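Local coordinates for glyceraldehyde-3-phosphate dehydrogenase (Sulfolobus solfataricus, PDB 1B7G), which catalyses the glycolytic oxidation and phosphorylation of glyceraldehyde 3-phosphate with NADP or NAD as cofactor, NADP being markedly preferred, at residues 121-126 with 147-152; 311-316 with 325-330. The protein carries 1 engineered substitution. All coordinates share one frame; numbering follows the deposited sequence.

Contact 1: 121-126 with 147-152; sequences ALCNYN and TICTVN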
ATOM      1  N   ALA A 121       2.436 -26.220   2.363  1.00 26.10           N
ATOM      2  CA  ALA A 121       3.264 -26.607   3.490  1.00 31.09           C
ATOM      3  C   ALA A 121       2.535 -27.091   4.713  1.00 27.19           C
ATOM      4  O   ALA A 121       3.001 -28.004   5.390  1.00 26.09           O
ATOM      5  CB  ALA A 121       4.260 -25.507   3.912  1.00 22.81           C
ATOM      6  N   LEU A 122       1.382 -26.554   5.066  1.00 25.18           N
ATOM      7  CA  LEU A 122       0.606 -27.025   6.185  1.00 22.26           C
ATOM      8  C   LEU A 122      -0.023 -28.390   5.891  1.00 22.25           C
ATOM      9  O   LEU A 122      -0.668 -28.896   6.816  1.00 27.82           O
ATOM     10  CB  LEU A 122      -0.483 -26.028   6.578  1.00 24.57           C
ATOM     11  CG  LEU A 122      -0.101 -24.947   7.585  1.00 23.04           C
ATOM     12  CD1 LEU A 122       0.989 -24.047   7.023  1.00 26.19           C
ATOM     13  CD2 LEU A 122      -1.301 -24.106   8.000  1.00 25.02           C
ATOM     14  N   CYS A 123       0.053 -28.948   4.689  1.00 25.54           N
ATOM     15  CA  CYS A 123      -0.587 -30.213   4.451  1.00 27.26           C
ATOM     16  C   CYS A 123       0.322 -31.368   4.012  1.00 25.01           C
ATOM     17  O   CYS A 123       0.062 -32.457   4.510  1.00 24.29           O
ATOM     18  CB  CYS A 123      -1.708 -30.164   3.366  1.00 23.01           C
ATOM     19  SG  CYS A 123      -2.968 -28.910   3.712  1.00 27.37           S
ATOM     20  N   ASN A 124       1.224 -31.204   3.058  1.00 22.92           N
ATOM     21  CA  ASN A 124       1.941 -32.363   2.540  1.00 25.81           C
ATOM     22  C   ASN A 124       3.396 -32.109   2.208  1.00 26.01           C
ATOM     23  O   ASN A 124       3.937 -32.627   1.214  1.00 26.98           O
ATOM     24  CB  ASN A 124       1.175 -32.887   1.292  1.00 22.24           C
ATOM     25  CG  ASN A 124       1.309 -31.926   0.130  1.00 30.15           C
ATOM     26  OD1 ASN A 124       1.552 -30.731   0.360  1.00 27.93           O
ATOM     27  ND2 ASN A 124       1.240 -32.434  -1.094  1.00 26.64           N
ATOM     28  N   TYR A 125       4.077 -31.349   3.049  1.00 23.17           N
ATOM     29  CA  TYR A 125       5.523 -31.129   2.846  1.00 29.64           C
ATOM     30  C   TYR A 125       6.263 -32.480   2.820  1.00 24.42           C
ATOM     31  O   TYR A 125       7.011 -32.748   1.885  1.00 25.22           O
ATOM     32  CB  TYR A 125       6.037 -30.274   3.988  1.00 28.15           C
ATOM     33  CG  TYR A 125       7.517 -29.971   4.017  1.00 31.14           C
ATOM     34  CD1 TYR A 125       8.468 -30.902   4.493  1.00 23.58           C
ATOM     35  CD2 TYR A 125       7.969 -28.747   3.604  1.00 25.53           C
ATOM     36  CE1 TYR A 125       9.813 -30.553   4.510  1.00 30.10           C
ATOM     37  CE2 TYR A 125       9.294 -28.384   3.644  1.00 29.33           C
ATOM     38  CZ  TYR A 125      10.231 -29.311   4.113  1.00 32.88           C
ATOM     39  OH  TYR A 125      11.549 -28.923   4.140  1.00 28.13           O
ATOM     40  N   ASN A 126       5.924 -33.347   3.778  1.00 25.71           N
ATOM     41  CA  ASN A 126       6.566 -34.667   3.837  1.00 29.59           C
ATOM     42  C   ASN A 126       6.390 -35.431   2.551  1.00 34.75           C
ATOM     43  O   ASN A 126       7.342 -36.077   2.088  1.00 31.81           O
ATOM     44  CB  ASN A 126       6.128 -35.487   5.039  1.00 24.64           C
ATOM     45  CG  ASN A 126       6.544 -34.917   6.354  1.00 24.22           C
ATOM     46  OD1 ASN A 126       7.515 -34.155   6.410  1.00 29.18           O
ATOM     47  ND2 ASN A 126       5.802 -35.166   7.443  1.00 23.89           N
ATOM     48  N   THR A 147      -6.873 -23.843   5.661  1.00 20.21           N
ATOM     49  CA  THR A 147      -8.043 -23.906   6.547  1.00 21.64           C
ATOM     50  C   THR A 147      -8.474 -25.362   6.751  1.00 20.89           C
ATOM     51  O   THR A 147      -8.644 -25.729   7.904  1.00 25.50           O
ATOM     52  CB  THR A 147      -9.206 -23.076   5.932  1.00 25.34           C
ATOM     53  OG1 THR A 147      -8.701 -21.755   5.660  1.00 22.84           O
ATOM     54  CG2 THR A 147     -10.399 -23.061   6.842  1.00 21.69           C
ATOM     55  N   ILE A 148      -8.557 -26.164   5.723  1.00 25.47           N
ATOM     56  CA  ILE A 148      -8.971 -27.571   5.822  1.00 26.99           C
ATOM     57  C   ILE A 148      -7.966 -28.433   6.598  1.00 30.76           C
ATOM     58  O   ILE A 148      -8.343 -29.174   7.523  1.00 28.77           O
ATOM     59  CB  ILE A 148      -9.175 -28.191   4.431  1.00 26.82           C
ATOM     60  CG1 ILE A 148     -10.257 -27.537   3.571  1.00 23.09           C
ATOM     61  CG2 ILE A 148      -9.493 -29.686   4.601  1.00 32.79           C
ATOM     62  CD1 ILE A 148     -10.178 -27.949   2.105  1.00 21.77           C
ATOM     63  N   CYS A 149      -6.671 -28.337   6.306  1.00 27.54           N
ATOM     64  CA  CYS A 149      -5.688 -29.150   7.086  1.00 30.12           C
ATOM     65  C   CYS A 149      -5.594 -28.724   8.525  1.00 27.69           C
ATOM     66  O   CYS A 149      -5.630 -29.590   9.432  1.00 29.59           O
ATOM     67  CB  CYS A 149      -4.349 -29.213   6.384  1.00 27.87           C
ATOM     68  SG  CYS A 149      -4.390 -29.927   4.758  1.00 26.17           S
ATOM     69  N   THR A 150      -5.832 -27.451   8.864  1.00 28.22           N
ATOM     70  CA  THR A 150      -5.923 -27.030  10.245  1.00 22.08           C
ATOM     71  C   THR A 150      -7.205 -27.512  10.936  1.00 33.29           C
ATOM     72  O   THR A 150      -7.108 -27.997  12.090  1.00 30.89           O
ATOM     73  CB  THR A 150      -5.850 -25.493  10.407  1.00 22.31           C
ATOM     74  OG1 THR A 150      -4.638 -25.055   9.773  1.00 27.28           O
ATOM     75  CG2 THR A 150      -5.924 -25.056  11.850  1.00 18.09           C
ATOM     76  N   VAL A 151      -8.379 -27.379  10.336  1.00 25.58           N
ATOM     77  CA  VAL A 151      -9.638 -27.773  10.970  1.00 30.91           C
ATOM     78  C   VAL A 151      -9.686 -29.276  11.234  1.00 30.25           C
ATOM     79  O   VAL A 151     -10.261 -29.733  12.227  1.00 28.75           O
ATOM     80  CB  VAL A 151     -10.877 -27.334  10.177  1.00 22.08           C
ATOM     81  CG1 VAL A 151     -12.161 -27.995  10.650  1.00 25.48           C
ATOM     82  CG2 VAL A 151     -11.064 -25.782  10.312  1.00 20.85           C
ATOM     83  N   ASN A 152      -9.099 -30.043  10.346  1.00 29.39           N
ATOM     84  CA  ASN A 152      -8.928 -31.463  10.309  1.00 33.30           C
ATOM     85  C   ASN A 152      -8.266 -31.986  11.563  1.00 35.12           C
ATOM     86  O   ASN A 152      -8.603 -33.069  12.011  1.00 32.62           O
ATOM     87  CB  ASN A 152      -8.179 -31.905   9.035  1.00 35.54           C
ATOM     88  CG  ASN A 152      -8.327 -33.368   8.695  1.00 53.83           C
ATOM     89  OD1 ASN A 152      -9.362 -33.893   8.245  1.00 33.13           O
ATOM     90  ND2 ASN A 152      -7.224 -34.101   8.876  1.00 38.58           N
TER
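The hydroxyl OG1 of Thr150 meets Leu122 on one account and its own helix on another: it is hydrogen-bonded to the carbonyl O of Arg146, one turn back, while Leu122 CD2 lies 3.9 Å from Thr150 OG1. The torsion explains the first bond: with OG1 turned beside the backbone N and opposite the carbonyl carbon (chi1 -55°), the oxygen can reach the preceding turn. Leu122 touches it by a single methyl branch; its side chain runs obliquely to that of Thr150, and a methyl facing an oxygen at this distance is a van der Waals contact.

The main bond is covalent. Cys123 SG and Cys149 SG are 2.0 Å apart, the length of a disulfide, and chi3 of 114° gives a right-handed bridge opened somewhat beyond the roughly 90° that a disulfide prefers. Cys123 CB stands 4.1 Å from Cys149 CB, and Cys123 CA 5.8 Å from Cys149 CA, separations that a disulfide allows; these cysteines are the closest CA pair between the segments. Cys149 CB also lies 3.7 Å from the backbone O of Leu122, a second point of packing beside the sulfurs.

The local axes pass 9.0 Å apart at 85°, nearly perpendicular, which leaves little side-chain overlap: 166 Å² is buried over both sides. The helix is weakly bonded over 121-126, and Asn124 there ties back to Ser118 O and Ser120 N. Within helix 139-152, Ile148 packs on Val157 and Val160 of strand 157-167. The disulfide thus joins a helix of the Rossmann-type nucleotide-binding domain to helix 139-152, which begins at the catalytic-site residue Cys139 and packs on the mixed sheet of the glyceraldehyde-3-phosphate dehydrogenase C-terminal domain.

Contact 2: 311-316 with 325-330; sequences AIRASM and MRITNE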
ATOM      1  N   ALA A 311       8.633 -24.972  -0.254  1.00 25.86           N
ATOM      2  CA  ALA A 311       8.707 -25.873  -1.363  1.00 28.71           C
ATOM      3  C   ALA A 311      10.189 -26.061  -1.763  1.00 29.72           C
ATOM      4  O   ALA A 311      10.559 -27.165  -2.171  1.00 25.94           O
ATOM      5  CB  ALA A 311       7.882 -25.463  -2.571  1.00 26.29           C
ATOM      6  N   ILE A 312      10.955 -24.977  -1.750  1.00 30.05           N
ATOM      7  CA  ILE A 312      12.388 -25.094  -2.058  1.00 30.05           C
ATOM      8  C   ILE A 312      13.011 -26.085  -1.076  1.00 23.19           C
ATOM      9  O   ILE A 312      13.675 -27.028  -1.461  1.00 29.44           O
ATOM     10  CB  ILE A 312      13.103 -23.739  -1.950  1.00 31.21           C
ATOM     11  CG1 ILE A 312      12.729 -22.851  -3.146  1.00 29.90           C
ATOM     12  CG2 ILE A 312      14.612 -23.930  -1.886  1.00 24.41           C
ATOM     13  CD1 ILE A 312      12.930 -21.359  -2.941  1.00 24.99           C
ATOM     14  N   ARG A 313      12.724 -25.925   0.203  1.00 22.10           N
ATOM     15  CA  ARG A 313      13.287 -26.807   1.216  1.00 25.75           C
ATOM     16  C   ARG A 313      12.845 -28.239   1.051  1.00 36.80           C
ATOM     17  O   ARG A 313      13.699 -29.139   1.176  1.00 29.45           O
ATOM     18  CB  ARG A 313      13.003 -26.261   2.622  1.00 22.22           C
ATOM     19  CG  ARG A 313      13.638 -24.904   2.825  1.00 25.86           C
ATOM     20  CD  ARG A 313      14.246 -24.748   4.221  1.00 29.28           C
ATOM     21  NE  ARG A 313      14.790 -23.392   4.383  1.00 25.72           N
ATOM     22  CZ  ARG A 313      14.075 -22.324   4.717  1.00 43.15           C
ATOM     23  NH1 ARG A 313      12.750 -22.401   4.959  1.00 29.67           N
ATOM     24  NH2 ARG A 313      14.730 -21.171   4.804  1.00 29.50           N
ATOM     25  N   ALA A 314      11.562 -28.501   0.712  1.00 26.68           N
ATOM     26  CA  ALA A 314      11.110 -29.849   0.480  1.00 28.29           C
ATOM     27  C   ALA A 314      11.815 -30.515  -0.703  1.00 29.29           C
ATOM     28  O   ALA A 314      12.385 -31.600  -0.621  1.00 28.73           O
ATOM     29  CB  ALA A 314       9.604 -29.899   0.218  1.00 27.98           C
ATOM     30  N   SER A 315      11.760 -29.867  -1.855  1.00 22.20           N
ATOM     31  CA  SER A 315      12.369 -30.355  -3.065  1.00 29.40           C
ATOM     32  C   SER A 315      13.855 -30.720  -2.845  1.00 33.36           C
ATOM     33  O   SER A 315      14.298 -31.761  -3.317  1.00 26.89           O
ATOM     34  CB  SER A 315      12.326 -29.264  -4.126  1.00 19.56           C
ATOM     35  OG  SER A 315      12.730 -29.657  -5.398  1.00 25.79           O
ATOM     36  N   MET A 316      14.582 -29.834  -2.165  1.00 31.82           N
ATOM     37  CA  MET A 316      16.026 -30.028  -1.974  1.00 34.64           C
ATOM     38  C   MET A 316      16.340 -30.793  -0.704  1.00 34.29           C
ATOM     39  O   MET A 316      17.508 -30.904  -0.340  1.00 37.82           O
ATOM     40  CB  MET A 316      16.732 -28.681  -1.903  1.00 27.71           C
ATOM     41  CG  MET A 316      16.510 -27.756  -3.074  1.00 23.51           C
ATOM     42  SD  MET A 316      17.195 -28.404  -4.610  1.00 40.74           S
ATOM     43  CE  MET A 316      18.947 -28.183  -4.258  1.00 38.94           C
ATOM     44  N   MET A 325       9.253 -24.539   8.091  1.00 31.21           N
ATOM     45  CA  MET A 325       8.171 -23.559   8.356  1.00 30.40           C
ATOM     46  C   MET A 325       8.572 -22.599   9.450  1.00 31.91           C
ATOM     47  O   MET A 325       8.238 -21.406   9.391  1.00 25.52           O
ATOM     48  CB  MET A 325       6.867 -24.267   8.586  1.00 22.98           C
ATOM     49  CG  MET A 325       6.228 -24.848   7.295  1.00 26.95           C
ATOM     50  SD  MET A 325       4.550 -25.403   7.713  1.00 22.86           S
ATOM     51  CE  MET A 325       4.882 -26.680   8.907  1.00 33.37           C
ATOM     52  N   ARG A 326       9.358 -23.045  10.449  1.00 29.13           N
ATOM     53  CA  ARG A 326       9.759 -22.102  11.493  1.00 30.75           C
ATOM     54  C   ARG A 326      10.661 -21.014  10.933  1.00 28.87           C
ATOM     55  O   ARG A 326      10.453 -19.834  11.250  1.00 27.77           O
ATOM     56  CB  ARG A 326      10.334 -22.807  12.722  1.00 33.36           C
ATOM     57  CG  ARG A 326      11.172 -21.907  13.610  1.00 36.20           C
ATOM     58  CD  ARG A 326      11.994 -22.672  14.643  1.00 41.58           C
ATOM     59  NE  ARG A 326      11.218 -23.783  15.174  1.00 51.24           N
ATOM     60  CZ  ARG A 326      11.420 -25.076  14.939  1.00 58.24           C
ATOM     61  NH1 ARG A 326      12.436 -25.502  14.198  1.00 43.53           N
ATOM     62  NH2 ARG A 326      10.567 -25.958  15.473  1.00 46.29           N
ATOM     63  N   ILE A 327      11.603 -21.329  10.056  1.00 30.53           N
ATOM     64  CA  ILE A 327      12.512 -20.318   9.506  1.00 30.79           C
ATOM     65  C   ILE A 327      11.766 -19.398   8.537  1.00 29.02           C
ATOM     66  O   ILE A 327      11.922 -18.186   8.556  1.00 27.58           O
ATOM     67  CB  ILE A 327      13.730 -20.960   8.845  1.00 28.62           C
ATOM     68  CG1 ILE A 327      14.600 -21.588   9.989  1.00 31.08           C
ATOM     69  CG2 ILE A 327      14.551 -19.995   8.051  1.00 28.72           C
ATOM     70  CD1 ILE A 327      15.513 -22.686   9.498  1.00 28.64           C
ATOM     71  N   THR A 328      10.965 -20.015   7.676  1.00 28.52           N
ATOM     72  CA  THR A 328      10.140 -19.238   6.739  1.00 25.89           C
ATOM     73  C   THR A 328       9.280 -18.273   7.540  1.00 23.56           C
ATOM     74  O   THR A 328       9.376 -17.079   7.301  1.00 26.42           O
ATOM     75  CB  THR A 328       9.278 -20.160   5.912  1.00 25.52           C
ATOM     76  OG1 THR A 328      10.157 -21.021   5.162  1.00 26.12           O
ATOM     77  CG2 THR A 328       8.387 -19.368   4.926  1.00 23.28           C
ATOM     78  N   ASN A 329       8.563 -18.765   8.543  1.00 23.08           N
ATOM     79  CA  ASN A 329       7.712 -17.956   9.368  1.00 24.93           C
ATOM     80  C   ASN A 329       8.403 -16.817  10.095  1.00 32.93           C
ATOM     81  O   ASN A 329       7.932 -15.664  10.037  1.00 25.33           O
ATOM     82  CB  ASN A 329       6.899 -18.806  10.349  1.00 24.56           C
ATOM     83  CG  ASN A 329       5.823 -19.595   9.575  1.00 29.37           C
ATOM     84  OD1 ASN A 329       5.570 -19.365   8.401  1.00 25.65           O
ATOM     85  ND2 ASN A 329       5.269 -20.580  10.245  1.00 18.61           N
ATOM     86  N   GLU A 330       9.494 -17.135  10.797  1.00 25.13           N
ATOM     87  CA  GLU A 330      10.183 -16.111  11.568  1.00 28.30           C
ATOM     88  C   GLU A 330      10.784 -15.062  10.656  1.00 23.48           C
ATOM     89  O   GLU A 330      10.686 -13.879  10.899  1.00 24.49           O
ATOM     90  CB  GLU A 330      11.310 -16.761  12.424  1.00 25.08           C
ATOM     91  CG  GLU A 330      11.855 -15.819  13.480  1.00 50.36           C
ATOM     92  CD  GLU A 330      12.853 -14.780  13.065  1.00 64.97           C
ATOM     93  OE1 GLU A 330      13.564 -14.927  12.038  1.00 65.48           O
ATOM     94  OE2 GLU A 330      12.959 -13.752  13.792  1.00 72.02           O
TER
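Hydrogen bonding between Arg313 and Thr328 is the polar part of this contact. Arg313 NH1 donates to Thr328 OG1 over 2.9 Å; the N-H...O angle of 134° shows a bent bond, although the oxygen sits at the edge of the guanidinium, 10° out of its plane. NH1 also bonds Ser324 OG. The hydroxyl of Thr328 is gripped more widely: besides Arg313 NH1 as donor it is hydrogen-bonded to Asp310 OD1 and Ser324 O, which have to share its one proton, and this should limit its rotation.

Charge pairing falls to the other terminal nitrogen: Arg313 NH2 forms a salt bridge with Asp25 OD1, beside a hydrogen bond to Gln23 OE1, both in the loop between helix 11-21 and strand 26-32. The two helices, 304-315 and 321-331, follow one another near the end of the chain and return to the Rossmann-type domain; Ile312 on Val82 and Ser315 on Ile80 place the first of them against strand 80-83 of its parallel sheet. A leucine in place of Arg313 would probably leave the Asp25 carboxylate without this positive mate and take away the donor to Thr328 OG1.

Van der Waals contact comes from Ile327, covered by the first helix more than Thr328 is. Ile327 CG2 lies 3.5 Å from Arg313 NH2, approaching the guanidinium obliquely, and the two side chains cross at about a right angle. The arginine chain bends at chi2 (-140°) and runs straight at chi3, which carries the guanidinium across to the second helix although the closest CA atoms, of Arg313 and Met325, remain 9.4 Å apart.

Both contacts join helices and lie about 15 Å apart between centres, contact 1 closing along the chain before contact 2 opens. Contact 2 is buried, with Arg313 and Thr328 enclosed; contact 1 is only partly so, since both cysteines and Leu122 keep some exposure. Their chemistry differs too: a covalent bridge spans two domains in contact 1, whereas a polar network supplemented by one methyl holds together the closing helices in contact 2. They share no element but touch through helix 121-128: Tyr125 OH lies 3.4 Å from Arg313 CB, and Met325 SD stands 3.8 Å from Ala121 CB.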